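Ancestral D-type dye decolorizing peroxidase (Geotrichum candidum, PDB 7ANV) probably catalyses the hydrogen peroxide-dependent oxidation of dyes and other bulky substrates with its bound heme, as other dye-decolorizing peroxidases do. Local coordinates at residues L3-N6 against I12-G15; K36-L41 against V80-S85; K138-V143 against H175-I180; L257-N262 against P374-E379; D324-D329 against Q334-F339. All blocks are in the same frame, centred on the assembly; numbering follows the deposited sequence.

Interaction 1: L3-N6 against I12-G15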
# COMPACT_ATOMS: atom_id res chain seq x y z
N LEU A 3 3.44 -22.83 8.45
CA LEU A 3 2.34 -21.86 8.65
C LEU A 3 1.01 -22.60 8.60
O LEU A 3 0.84 -23.47 7.69
CB LEU A 3 2.41 -20.81 7.55
CG LEU A 3 3.69 -20.01 7.50
CD1 LEU A 3 3.72 -19.18 6.22
CD2 LEU A 3 3.81 -19.12 8.72
N ASP A 4 0.10 -22.29 9.51
CA ASP A 4 -1.26 -22.84 9.44
C ASP A 4 -2.09 -21.80 8.71
O ASP A 4 -2.49 -20.80 9.32
CB ASP A 4 -1.81 -23.20 10.81
CG ASP A 4 -3.26 -23.59 10.77
OD1 ASP A 4 -3.85 -23.82 9.62
OD2 ASP A 4 -3.81 -23.59 11.88
N LEU A 5 -2.30 -22.03 7.43
CA LEU A 5 -2.93 -21.00 6.60
C LEU A 5 -4.42 -20.88 6.94
O LEU A 5 -5.00 -19.89 6.54
CB LEU A 5 -2.72 -21.35 5.14
CG LEU A 5 -1.28 -21.40 4.65
CD1 LEU A 5 -1.29 -21.62 3.15
CD2 LEU A 5 -0.52 -20.16 5.01
N ASN A 6 -5.01 -21.84 7.66
CA ASN A 6 -6.41 -21.73 8.10
C ASN A 6 -6.52 -20.96 9.41
O ASN A 6 -7.69 -20.83 9.89
CB ASN A 6 -7.09 -23.09 8.20
CG ASN A 6 -8.57 -23.03 7.88
OD1 ASN A 6 -9.06 -22.23 7.08
ND2 ASN A 6 -9.32 -23.87 8.55
N ILE A 12 -3.89 -11.15 4.26
CA ILE A 12 -2.48 -10.99 4.68
C ILE A 12 -1.59 -11.79 3.72
O ILE A 12 -0.76 -11.19 2.99
CB ILE A 12 -2.28 -11.40 6.16
CG1 ILE A 12 -3.15 -10.59 7.12
CG2 ILE A 12 -0.80 -11.29 6.53
CD1 ILE A 12 -3.29 -11.19 8.50
N LEU A 13 -1.72 -13.11 3.74
CA LEU A 13 -1.01 -14.02 2.82
C LEU A 13 -2.02 -14.43 1.74
O LEU A 13 -3.15 -14.85 2.12
CB LEU A 13 -0.48 -15.22 3.59
CG LEU A 13 0.59 -14.96 4.67
CD1 LEU A 13 1.16 -16.28 5.13
CD2 LEU A 13 1.71 -14.02 4.20
N GLY A 14 -1.63 -14.31 0.47
CA GLY A 14 -2.48 -14.59 -0.70
C GLY A 14 -3.22 -13.36 -1.16
O GLY A 14 -3.04 -12.94 -2.32
N GLY A 15 -3.95 -12.74 -0.23
CA GLY A 15 -4.78 -11.55 -0.48
C GLY A 15 -6.16 -11.89 -1.01
O GLY A 15 -6.31 -12.84 -1.80
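L3 and L5 meet L13 between two irregular pieces of backbone in the N-terminal lead-in before strand 20-28, which approach to 8.2 Å between L5 CA and L13 CA. The structural motif on the first side is an Asx turn at D4, which bends the chain just after L3. On the other side L13 is extended, and G14 and G15 follow with positive phi, in the loop that leads to strand 20-28, the first strand of the ferredoxin-like domain.

The contact is purely apolar and is made by methyl groups. L13 CD1 lies 4.0 Å from L3 CD1 and 4.2 Å from L5 CD2, while L3 CD1 and L5 CD2 stand 4.5 Å apart, so the three methyls form a nearly equilateral triangle with the buried L13 at one corner. The L13 side chain meets that of L3 at about a right angle. The L5 side chain leaves the backbone alongside the contact, and its CD2 branch then comes round to L13.

L3 and L5 also lie against F209, which continues the apolar patch into another loop. Helix 48-59 holds both backbones from its first turn: A49 bonds to the main chain of L5, and T48 OG1 to L13 O.

In the Asx turn, D4 has CG anti to the backbone N (chi1 172°), and its OD1 accepts from N6 N at 3.0 Å, the N-H arriving from above the carboxylate plane, 51° out of it.

Interaction 2: K36-L41 against V80-S85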
# COMPACT_ATOMS: atom_id res chain seq x y z
N LYS A 36 -20.22 -11.03 21.58
CA LYS A 36 -21.17 -12.14 21.26
C LYS A 36 -21.39 -12.20 19.76
O LYS A 36 -21.32 -13.31 19.20
CB LYS A 36 -22.54 -11.91 21.92
CG LYS A 36 -22.52 -12.06 23.42
CD LYS A 36 -21.98 -13.41 23.85
CE LYS A 36 -22.33 -13.75 25.28
NZ LYS A 36 -21.31 -14.63 25.89
N HIS A 37 -21.63 -11.03 19.14
CA HIS A 37 -21.85 -10.91 17.68
C HIS A 37 -20.66 -11.44 16.90
O HIS A 37 -20.85 -12.14 15.89
CB HIS A 37 -22.14 -9.45 17.31
CG HIS A 37 -23.45 -8.98 17.84
ND1 HIS A 37 -23.81 -7.64 17.85
CD2 HIS A 37 -24.50 -9.66 18.37
CE1 HIS A 37 -25.03 -7.54 18.36
NE2 HIS A 37 -25.48 -8.75 18.68
N LEU A 38 -19.45 -11.13 17.37
CA LEU A 38 -18.21 -11.53 16.69
C LEU A 38 -18.13 -13.05 16.56
O LEU A 38 -17.62 -13.53 15.54
CB LEU A 38 -17.01 -10.98 17.45
CG LEU A 38 -15.67 -11.18 16.77
CD1 LEU A 38 -15.61 -10.44 15.45
CD2 LEU A 38 -14.54 -10.73 17.68
N LYS A 39 -18.71 -13.81 17.49
CA LYS A 39 -18.73 -15.29 17.41
C LYS A 39 -19.42 -15.74 16.11
O LYS A 39 -18.98 -16.73 15.50
CB LYS A 39 -19.41 -15.87 18.65
CG LYS A 39 -19.06 -17.32 18.89
CD LYS A 39 -19.63 -17.95 20.17
CE LYS A 39 -18.83 -19.19 20.52
NZ LYS A 39 -19.45 -20.03 21.58
N GLN A 40 -20.46 -15.02 15.69
CA GLN A 40 -21.24 -15.31 14.48
C GLN A 40 -20.51 -14.79 13.23
O GLN A 40 -20.74 -15.36 12.16
CB GLN A 40 -22.64 -14.73 14.62
CG GLN A 40 -23.31 -15.14 15.93
CD GLN A 40 -23.44 -16.64 16.00
OE1 GLN A 40 -23.80 -17.28 15.01
NE2 GLN A 40 -23.12 -17.22 17.15
N LEU A 41 -19.62 -13.81 13.36
CA LEU A 41 -18.84 -13.34 12.18
C LEU A 41 -17.73 -14.35 11.86
O LEU A 41 -17.36 -14.46 10.70
CB LEU A 41 -18.25 -11.96 12.45
CG LEU A 41 -17.45 -11.38 11.28
CD1 LEU A 41 -18.37 -11.04 10.12
CD2 LEU A 41 -16.64 -10.15 11.70
N VAL A 80 -13.95 -11.83 3.41
CA VAL A 80 -14.24 -10.98 4.61
C VAL A 80 -13.05 -11.07 5.55
O VAL A 80 -12.67 -12.17 5.91
CB VAL A 80 -15.51 -11.41 5.37
CG1 VAL A 80 -15.79 -10.45 6.53
CG2 VAL A 80 -16.68 -11.46 4.41
N ASN A 81 -12.52 -9.91 5.96
CA ASN A 81 -11.51 -9.86 7.04
C ASN A 81 -11.94 -8.74 8.00
O ASN A 81 -12.79 -7.90 7.66
CB ASN A 81 -10.09 -9.56 6.51
CG ASN A 81 -9.27 -10.73 6.00
OD1 ASN A 81 -8.06 -10.60 5.84
ND2 ASN A 81 -9.88 -11.87 5.76
N ILE A 82 -11.34 -8.75 9.18
CA ILE A 82 -11.62 -7.74 10.22
C ILE A 82 -10.33 -7.37 10.92
O ILE A 82 -9.50 -8.25 11.22
CB ILE A 82 -12.70 -8.23 11.20
CG1 ILE A 82 -13.16 -7.09 12.11
CG2 ILE A 82 -12.24 -9.48 11.98
CD1 ILE A 82 -14.40 -7.40 12.92
N ALA A 83 -10.23 -6.09 11.29
CA ALA A 83 -9.02 -5.56 11.96
C ALA A 83 -9.49 -4.52 12.97
O ALA A 83 -10.51 -3.86 12.75
CB ALA A 83 -8.01 -5.02 10.99
N PHE A 84 -8.67 -4.32 14.00
CA PHE A 84 -8.99 -3.49 15.18
C PHE A 84 -7.91 -2.43 15.33
O PHE A 84 -6.72 -2.75 15.25
CB PHE A 84 -9.09 -4.36 16.43
CG PHE A 84 -10.25 -5.30 16.37
CD1 PHE A 84 -11.50 -4.91 16.78
CD2 PHE A 84 -10.09 -6.59 15.87
CE1 PHE A 84 -12.58 -5.77 16.69
CE2 PHE A 84 -11.18 -7.43 15.74
CZ PHE A 84 -12.41 -7.03 16.19
N SER A 85 -8.31 -1.21 15.66
CA SER A 85 -7.37 -0.14 16.07
C SER A 85 -7.05 -0.33 17.55
O SER A 85 -7.83 -1.02 18.28
CB SER A 85 -8.00 1.22 15.81
OG SER A 85 -9.07 1.40 16.71
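The carbonyl O of H37 is gripped twice, by Q40 N at 2.9 Å and by L41 N at 3.3 Å, in the last turn of helix 31-41, and this fixes L41 where it faces I82. Helix and strand form part of a split beta-alpha-beta unit of the ferredoxin-like fold: the helix follows strand 20-28 and packs on strand 78-84, running at 147° to it with the short axes 11.5 Å apart.

Between them the contact is apolar and buried. I82 CD1 is the hub, reaching out to L41 CD2 at 3.8 Å and to L38 CD1 at 4.1 Å, one leucine from each end of a helical turn. Both leucines extend with CG anti to the backbone N (chi1 -173° for L38), which carries their methyls off the helix toward the sheet. V80 adds a looser touch, its CG1 4.5 Å from L41 CD1.

Helices 151-164 and 479-486 close in alongside, with I161 against L41 and V80, F486 against L38 and L482 against I82. N81 points to the other face of the sheet, where its ND2 donates to V80 O at 2.8 Å, in its own amide plane but above the plane of that carbonyl.

Interaction 3: K138-V143 against H175-I180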
# COMPACT_ATOMS: atom_id res chain seq x y z
N LYS A 138 -13.15 11.32 14.42
CA LYS A 138 -14.05 10.24 14.90
C LYS A 138 -13.25 9.06 15.48
O LYS A 138 -12.08 8.90 15.10
CB LYS A 138 -15.01 9.91 13.76
CG LYS A 138 -15.93 11.07 13.38
CD LYS A 138 -17.36 10.68 13.02
CE LYS A 138 -17.59 10.58 11.52
NZ LYS A 138 -18.72 9.67 11.19
N ASP A 139 -13.90 8.30 16.38
CA ASP A 139 -13.30 7.16 17.12
C ASP A 139 -13.53 5.87 16.30
O ASP A 139 -14.56 5.18 16.45
CB ASP A 139 -13.83 7.09 18.56
CG ASP A 139 -12.74 6.80 19.58
OD1 ASP A 139 -11.54 6.96 19.21
OD2 ASP A 139 -13.08 6.40 20.73
N ILE A 140 -12.58 5.58 15.42
CA ILE A 140 -12.58 4.33 14.62
C ILE A 140 -11.97 3.21 15.48
O ILE A 140 -10.76 3.29 15.87
CB ILE A 140 -11.86 4.53 13.28
CG1 ILE A 140 -12.60 5.54 12.40
CG2 ILE A 140 -11.72 3.20 12.57
CD1 ILE A 140 -11.81 5.99 11.21
N HIS A 141 -12.76 2.17 15.70
CA HIS A 141 -12.39 1.00 16.54
C HIS A 141 -11.94 -0.17 15.68
O HIS A 141 -11.23 -1.03 16.19
CB HIS A 141 -13.56 0.64 17.42
CG HIS A 141 -13.79 1.66 18.49
ND1 HIS A 141 -14.86 1.60 19.34
CD2 HIS A 141 -13.05 2.72 18.89
CE1 HIS A 141 -14.80 2.61 20.20
NE2 HIS A 141 -13.72 3.33 19.94
N GLY A 142 -12.31 -0.18 14.42
CA GLY A 142 -11.98 -1.32 13.55
C GLY A 142 -12.44 -1.08 12.14
O GLY A 142 -13.15 -0.10 11.87
N VAL A 143 -12.15 -2.06 11.30
CA VAL A 143 -12.59 -2.03 9.91
C VAL A 143 -12.91 -3.46 9.52
O VAL A 143 -12.16 -4.39 9.85
CB VAL A 143 -11.54 -1.37 9.00
CG1 VAL A 143 -10.18 -2.06 8.99
CG2 VAL A 143 -12.08 -1.24 7.58
N HIS A 175 -21.55 1.10 15.28
CA HIS A 175 -22.03 2.29 14.54
C HIS A 175 -21.06 2.45 13.37
O HIS A 175 -19.81 2.42 13.59
CB HIS A 175 -22.09 3.51 15.48
CG HIS A 175 -22.16 4.84 14.80
ND1 HIS A 175 -23.34 5.38 14.34
CD2 HIS A 175 -21.19 5.75 14.49
CE1 HIS A 175 -23.11 6.55 13.77
NE2 HIS A 175 -21.80 6.80 13.84
N GLU A 176 -21.57 2.65 12.17
CA GLU A 176 -20.75 2.94 10.97
C GLU A 176 -20.15 4.34 11.11
O GLU A 176 -20.92 5.30 11.32
CB GLU A 176 -21.65 2.83 9.75
CG GLU A 176 -20.94 3.15 8.44
CD GLU A 176 -21.89 3.25 7.27
OE1 GLU A 176 -23.03 2.69 7.35
OE2 GLU A 176 -21.47 3.87 6.26
N VAL A 177 -18.83 4.49 10.99
CA VAL A 177 -18.14 5.81 10.99
C VAL A 177 -17.99 6.26 9.54
O VAL A 177 -18.21 7.43 9.22
CB VAL A 177 -16.77 5.74 11.68
CG1 VAL A 177 -16.05 7.07 11.66
CG2 VAL A 177 -16.89 5.21 13.10
N LEU A 178 -17.65 5.32 8.67
CA LEU A 178 -17.31 5.64 7.27
C LEU A 178 -17.35 4.32 6.49
O LEU A 178 -16.84 3.29 7.01
CB LEU A 178 -15.92 6.29 7.20
CG LEU A 178 -15.40 6.61 5.80
CD1 LEU A 178 -16.21 7.72 5.14
CD2 LEU A 178 -13.93 6.99 5.83
N THR A 179 -17.89 4.38 5.29
CA THR A 179 -17.72 3.28 4.31
C THR A 179 -17.03 3.85 3.08
O THR A 179 -17.43 4.96 2.64
CB THR A 179 -19.07 2.65 3.97
OG1 THR A 179 -19.65 2.24 5.21
CG2 THR A 179 -18.94 1.45 3.06
N ILE A 180 -16.03 3.14 2.57
CA ILE A 180 -15.33 3.58 1.32
C ILE A 180 -15.37 2.36 0.42
O ILE A 180 -14.92 1.29 0.84
CB ILE A 180 -13.88 4.06 1.56
CG1 ILE A 180 -13.74 4.94 2.81
CG2 ILE A 180 -13.40 4.75 0.28
CD1 ILE A 180 -12.32 5.43 3.13
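K138 runs antiparallel alongside the V177 side chain. Its CB starts the contact, 3.7 Å from V177 CG1; CD passes the same methyl at 4.1 Å, and CE returns to 3.8 Å because the chain is bent at both chi2 and chi3. That bend curls the aliphatic part over V177 CG1 and brings NZ to V177 O, to which it donates at 3.0 Å in the carbonyl plane, on a lone pair (C=O...NZ angle 124°). The lysine is exposed and poorly ordered, so this grip is probably not rigid.

Deeper in, I140 CG1 meets V177 CG1 at 3.8 Å, the two side chains crossing at a slant. V177 CG1 therefore has an isoleucine on its buried side and a lysine stem toward the surface. CG2, the other branch, approaches D139 O.

V177 and L178 both face F25, a classic beta bulge in strand 174-183, the edge strand of the ferredoxin-like sheet. A second such bulge puts H141 and G142 opposite F26. Strand 20-28 thus lies between the two bulged strands and pairs with each, while helix 133-137 leans in at one side, with F135 against I140 and L178.

Interaction 4: L257-N262 against P374-E379. With SO4 (sulfate ion), chain G.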
# COMPACT_ATOMS: atom_id res chain seq x y z
N LEU A 257 -4.48 13.20 -8.22
CA LEU A 257 -4.82 14.34 -9.12
C LEU A 257 -4.26 13.97 -10.50
O LEU A 257 -3.09 14.28 -10.81
CB LEU A 257 -4.17 15.61 -8.55
CG LEU A 257 -4.62 15.98 -7.14
CD1 LEU A 257 -3.95 17.30 -6.74
CD2 LEU A 257 -6.12 16.08 -7.03
N VAL A 258 -5.06 13.22 -11.26
CA VAL A 258 -4.60 12.54 -12.50
C VAL A 258 -4.33 13.55 -13.61
O VAL A 258 -3.23 13.59 -14.18
CB VAL A 258 -5.55 11.39 -12.86
CG1 VAL A 258 -5.13 10.70 -14.15
CG2 VAL A 258 -5.57 10.38 -11.72
N PRO A 259 -5.25 14.48 -13.92
CA PRO A 259 -4.96 15.46 -14.97
C PRO A 259 -3.74 16.33 -14.62
O PRO A 259 -2.96 16.65 -15.54
CB PRO A 259 -6.24 16.31 -15.03
CG PRO A 259 -7.28 15.44 -14.43
CD PRO A 259 -6.60 14.61 -13.37
N GLU A 260 -3.57 16.63 -13.33
CA GLU A 260 -2.42 17.43 -12.81
C GLU A 260 -1.11 16.65 -13.01
O GLU A 260 -0.13 17.22 -13.50
CB GLU A 260 -2.70 17.85 -11.37
CG GLU A 260 -3.82 18.85 -11.23
CD GLU A 260 -5.22 18.29 -11.13
OE1 GLU A 260 -5.42 17.04 -11.29
OE2 GLU A 260 -6.12 19.09 -10.79
N PHE A 261 -1.10 15.36 -12.70
CA PHE A 261 0.07 14.49 -12.96
C PHE A 261 0.39 14.51 -14.46
O PHE A 261 1.56 14.68 -14.90
CB PHE A 261 -0.23 13.09 -12.42
CG PHE A 261 0.88 12.10 -12.63
CD1 PHE A 261 1.93 12.05 -11.73
CD2 PHE A 261 0.86 11.21 -13.67
CE1 PHE A 261 2.96 11.15 -11.92
CE2 PHE A 261 1.88 10.30 -13.85
CZ PHE A 261 2.92 10.26 -12.96
N ASN A 262 -0.65 14.31 -15.27
CA ASN A 262 -0.48 14.24 -16.74
C ASN A 262 0.07 15.58 -17.25
O ASN A 262 0.92 15.56 -18.15
CB ASN A 262 -1.79 13.82 -17.41
CG ASN A 262 -2.00 12.33 -17.30
OD1 ASN A 262 -1.02 11.58 -17.30
ND2 ASN A 262 -3.25 11.92 -17.25
N PRO A 374 -14.29 7.31 -9.84
CA PRO A 374 -14.59 7.17 -11.24
C PRO A 374 -13.34 7.44 -12.09
O PRO A 374 -12.36 8.05 -11.61
CB PRO A 374 -15.65 8.26 -11.47
CG PRO A 374 -15.25 9.33 -10.49
CD PRO A 374 -14.80 8.56 -9.27
N GLU A 375 -13.41 6.97 -13.33
CA GLU A 375 -12.45 7.32 -14.39
C GLU A 375 -12.49 8.82 -14.66
O GLU A 375 -13.50 9.46 -14.35
CB GLU A 375 -12.73 6.56 -15.67
CG GLU A 375 -12.53 5.07 -15.51
CD GLU A 375 -11.08 4.74 -15.24
OE1 GLU A 375 -10.28 4.90 -16.19
OE2 GLU A 375 -10.76 4.40 -14.08
N VAL A 376 -11.37 9.35 -15.15
CA VAL A 376 -11.21 10.80 -15.46
C VAL A 376 -12.22 11.12 -16.56
O VAL A 376 -12.32 10.33 -17.51
CB VAL A 376 -9.76 11.11 -15.88
CG1 VAL A 376 -9.61 12.52 -16.40
CG2 VAL A 376 -8.77 10.85 -14.75
N THR A 377 -13.00 12.17 -16.41
CA THR A 377 -14.06 12.54 -17.38
C THR A 377 -13.42 13.33 -18.52
O THR A 377 -12.30 13.83 -18.39
CB THR A 377 -15.15 13.36 -16.70
OG1 THR A 377 -14.52 14.62 -16.44
CG2 THR A 377 -15.70 12.71 -15.45
N PRO A 378 -14.08 13.41 -19.71
CA PRO A 378 -13.60 14.28 -20.77
C PRO A 378 -13.30 15.70 -20.25
O PRO A 378 -12.24 16.25 -20.60
CB PRO A 378 -14.72 14.22 -21.80
CG PRO A 378 -15.30 12.84 -21.61
CD PRO A 378 -15.23 12.59 -20.11
N GLU A 379 -14.18 16.29 -19.42
CA GLU A 379 -13.96 17.68 -18.95
C GLU A 379 -12.68 17.77 -18.13
O GLU A 379 -11.93 18.74 -18.32
CB GLU A 379 -15.11 18.26 -18.13
CG GLU A 379 -14.86 19.73 -17.75
CD GLU A 379 -14.59 20.74 -18.88
OE1 GLU A 379 -14.95 20.49 -20.07
OE2 GLU A 379 -14.03 21.83 -18.55
S SO4 G . -17.44 16.54 -15.21
O1 SO4 G . -16.06 16.22 -14.90
O2 SO4 G . -17.87 15.80 -16.37
O3 SO4 G . -18.29 16.19 -14.09
O4 SO4 G . -17.53 17.97 -15.46
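Two helix starts meet here: V258 and P259, in the first turn of helix 258-267, receive the side chain of V376, just ahead of helix 378-383. V376 supplies the second segment's share, using one branch for each partner. V376 CG2 sits 3.7 Å from V258 CG1 and 3.8 Å from V258 CB, the side chains meeting aslant, while the other branch, V376 CG1, reaches P259 CG at 4.2 Å. V258 carries CG1 anti to the backbone N (chi1 178°), and this is the methyl it presents to V376.

Both helices follow strands of the second ferredoxin-like sheet, 247-256 and 366-372, so the contact joins the ends of two segments that leave the same sheet. Elsewhere on helix 258-267, F261 stacks on F195 and meets F465 edge-to-face; the V258 side chain is about 9 Å from the heme.

The helix at 378 begins with a capping box. T377 OG1 caps the backbone N just past E379, and E380 OE1 accepts from T377 N in return. With OG1 lodged between the backbone N and the carbonyl carbon (chi1 70°), the same hydroxyl donates to sulfate O1 at 2.7 Å. H388 NE2 is a second hydrogen-bonding partner of this ion, which probably came from the crystallisation liquor, and E379 CB brushes sulfate O4 at 3.6 Å.

Interaction 5: D324-D329 against Q334-F339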
# COMPACT_ATOMS: atom_id res chain seq x y z
N ASP A 324 21.82 -3.06 -10.01
CA ASP A 324 23.25 -3.46 -9.80
C ASP A 324 24.11 -3.26 -11.05
O ASP A 324 25.32 -3.68 -10.98
CB ASP A 324 23.40 -4.91 -9.31
CG ASP A 324 22.87 -5.95 -10.28
OD1 ASP A 324 22.41 -5.55 -11.39
OD2 ASP A 324 22.92 -7.17 -9.91
N HIS A 325 23.60 -2.70 -12.15
CA HIS A 325 24.46 -2.53 -13.37
C HIS A 325 23.96 -1.34 -14.18
O HIS A 325 23.25 -1.55 -15.17
CB HIS A 325 24.47 -3.81 -14.25
CG HIS A 325 25.49 -4.83 -13.89
ND1 HIS A 325 25.24 -5.86 -12.97
CD2 HIS A 325 26.76 -5.02 -14.32
CE1 HIS A 325 26.32 -6.62 -12.85
NE2 HIS A 325 27.26 -6.13 -13.67
N PRO A 326 24.25 -0.08 -13.80
CA PRO A 326 25.21 0.26 -12.73
C PRO A 326 24.64 0.14 -11.31
O PRO A 326 23.41 0.23 -11.14
CB PRO A 326 25.52 1.74 -13.03
CG PRO A 326 24.26 2.31 -13.69
CD PRO A 326 23.61 1.12 -14.38
N PHE A 327 25.53 0.01 -10.32
CA PHE A 327 25.22 0.03 -8.86
C PHE A 327 25.20 1.48 -8.37
O PHE A 327 25.80 2.38 -9.03
CB PHE A 327 26.28 -0.68 -8.02
CG PHE A 327 26.33 -2.19 -8.03
CD1 PHE A 327 27.12 -2.88 -8.94
CD2 PHE A 327 25.70 -2.92 -7.03
CE1 PHE A 327 27.21 -4.26 -8.91
CE2 PHE A 327 25.79 -4.30 -6.99
CZ PHE A 327 26.54 -4.97 -7.93
N ALA A 328 24.60 1.72 -7.19
CA ALA A 328 24.33 3.07 -6.63
C ALA A 328 25.60 3.93 -6.56
O ALA A 328 25.56 5.09 -6.93
CB ALA A 328 23.71 2.96 -5.25
N ASP A 329 26.72 3.35 -6.14
CA ASP A 329 27.97 4.09 -5.81
C ASP A 329 28.73 4.55 -7.08
O ASP A 329 29.72 5.30 -6.91
CB ASP A 329 28.84 3.24 -4.87
CG ASP A 329 29.31 1.86 -5.38
OD1 ASP A 329 28.96 1.47 -6.53
OD2 ASP A 329 30.05 1.18 -4.63
N GLN A 334 22.39 6.84 -12.15
CA GLN A 334 20.91 6.96 -12.36
C GLN A 334 20.59 6.79 -13.85
O GLN A 334 19.46 7.10 -14.25
CB GLN A 334 20.42 8.30 -11.82
CG GLN A 334 20.67 8.45 -10.33
CD GLN A 334 19.98 9.67 -9.78
OE1 GLN A 334 18.78 9.65 -9.50
NE2 GLN A 334 20.71 10.77 -9.66
N THR A 335 21.50 6.21 -14.64
CA THR A 335 21.27 6.05 -16.09
C THR A 335 19.97 5.28 -16.35
O THR A 335 19.17 5.68 -17.23
CB THR A 335 22.45 5.34 -16.75
OG1 THR A 335 23.58 6.20 -16.61
CG2 THR A 335 22.19 4.97 -18.19
N ARG A 336 19.73 4.18 -15.62
CA ARG A 336 18.60 3.28 -15.93
C ARG A 336 17.39 3.60 -15.06
O ARG A 336 16.27 3.50 -15.55
CB ARG A 336 19.01 1.81 -15.76
CG ARG A 336 20.26 1.47 -16.54
CD ARG A 336 20.71 0.04 -16.31
NE ARG A 336 19.81 -0.89 -16.95
CZ ARG A 336 19.93 -1.28 -18.23
NH1 ARG A 336 20.82 -0.76 -19.05
NH2 ARG A 336 19.09 -2.17 -18.71
N CYS A 337 17.60 3.96 -13.79
CA CYS A 337 16.49 4.29 -12.87
C CYS A 337 16.95 5.37 -11.92
O CYS A 337 17.95 5.21 -11.20
CB CYS A 337 16.10 3.06 -12.08
SG CYS A 337 14.65 3.28 -11.04
N PRO A 338 16.23 6.49 -11.84
CA PRO A 338 16.57 7.51 -10.84
C PRO A 338 16.51 6.90 -9.43
O PRO A 338 15.66 6.05 -9.16
CB PRO A 338 15.51 8.58 -11.05
CG PRO A 338 15.07 8.36 -12.47
CD PRO A 338 15.08 6.87 -12.69
N PHE A 339 17.35 7.36 -8.52
CA PHE A 339 17.27 6.94 -7.10
C PHE A 339 15.87 7.18 -6.54
O PHE A 339 15.32 6.35 -5.78
CB PHE A 339 18.27 7.70 -6.22
CG PHE A 339 19.69 7.25 -6.36
CD1 PHE A 339 20.06 5.96 -5.98
CD2 PHE A 339 20.65 8.08 -6.91
CE1 PHE A 339 21.38 5.55 -6.08
CE2 PHE A 339 21.97 7.65 -7.02
CZ PHE A 339 22.31 6.38 -6.63
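P326 and A328 lie alongside R336 and F339 on two irregular lengths of one long loop, which run in nearly the same direction (19° apart) with P326 CA and T335 CA 7.8 Å from each other. A cis peptide bond between H325 and P326 kinks the first of them.

At that kink R336 passes with its aliphatic stem. Its CD lies 3.6 Å from P326 CD and 3.2 Å from H325 O, so the proline ring and the preceding carbonyl both rest on the methylene. The polar end goes elsewhere: a bend at chi3 (71°) turns the guanidinium aside, and NE donates to D301 O.

The second touch belongs to F339, whose ring meets A328 by its rim. CE1 is 3.6 Å from A328 CB, and CZ stands 3.5 Å from A328 O, which lies at the ring edge and in its plane. The backbone under this ring is tied down by Q334, whose OE1 accepts from F339 N at 2.9 Å and so bridges the two ends of segment 334-339.

A carbonyl oxygen at a phenyl edge meets the slightly positive C-H rim, probably a weakly favourable placement. A328 O also accepts from S333 OG, so its main polar need is met by that hydroxyl, and F339 probably adds mainly apolar packing through A328 CB to a loop without regular secondary structure.

Interactions 1, 2 and 3 follow one another along the chain in the N-terminal half and gather round the first ferredoxin-like sheet. Interactions 2 and 3, with centres about 13 Å apart, touch directly, since strands 78-84 and 142-148 are neighbours, through the hydrogen bonds A83 O to V143 N and S85 OG to I140 O. Interaction 1 lies about 17 Å from interaction 2 between centres, in the lead-in to strand 20-28. Interaction 4 belongs to the second sheet of the same topology, and interaction 5 is nested in the excursion that interaction 4 closes, their centres about 32 Å apart. The contacts thus sample both halves of a duplicated fold that binds one heme.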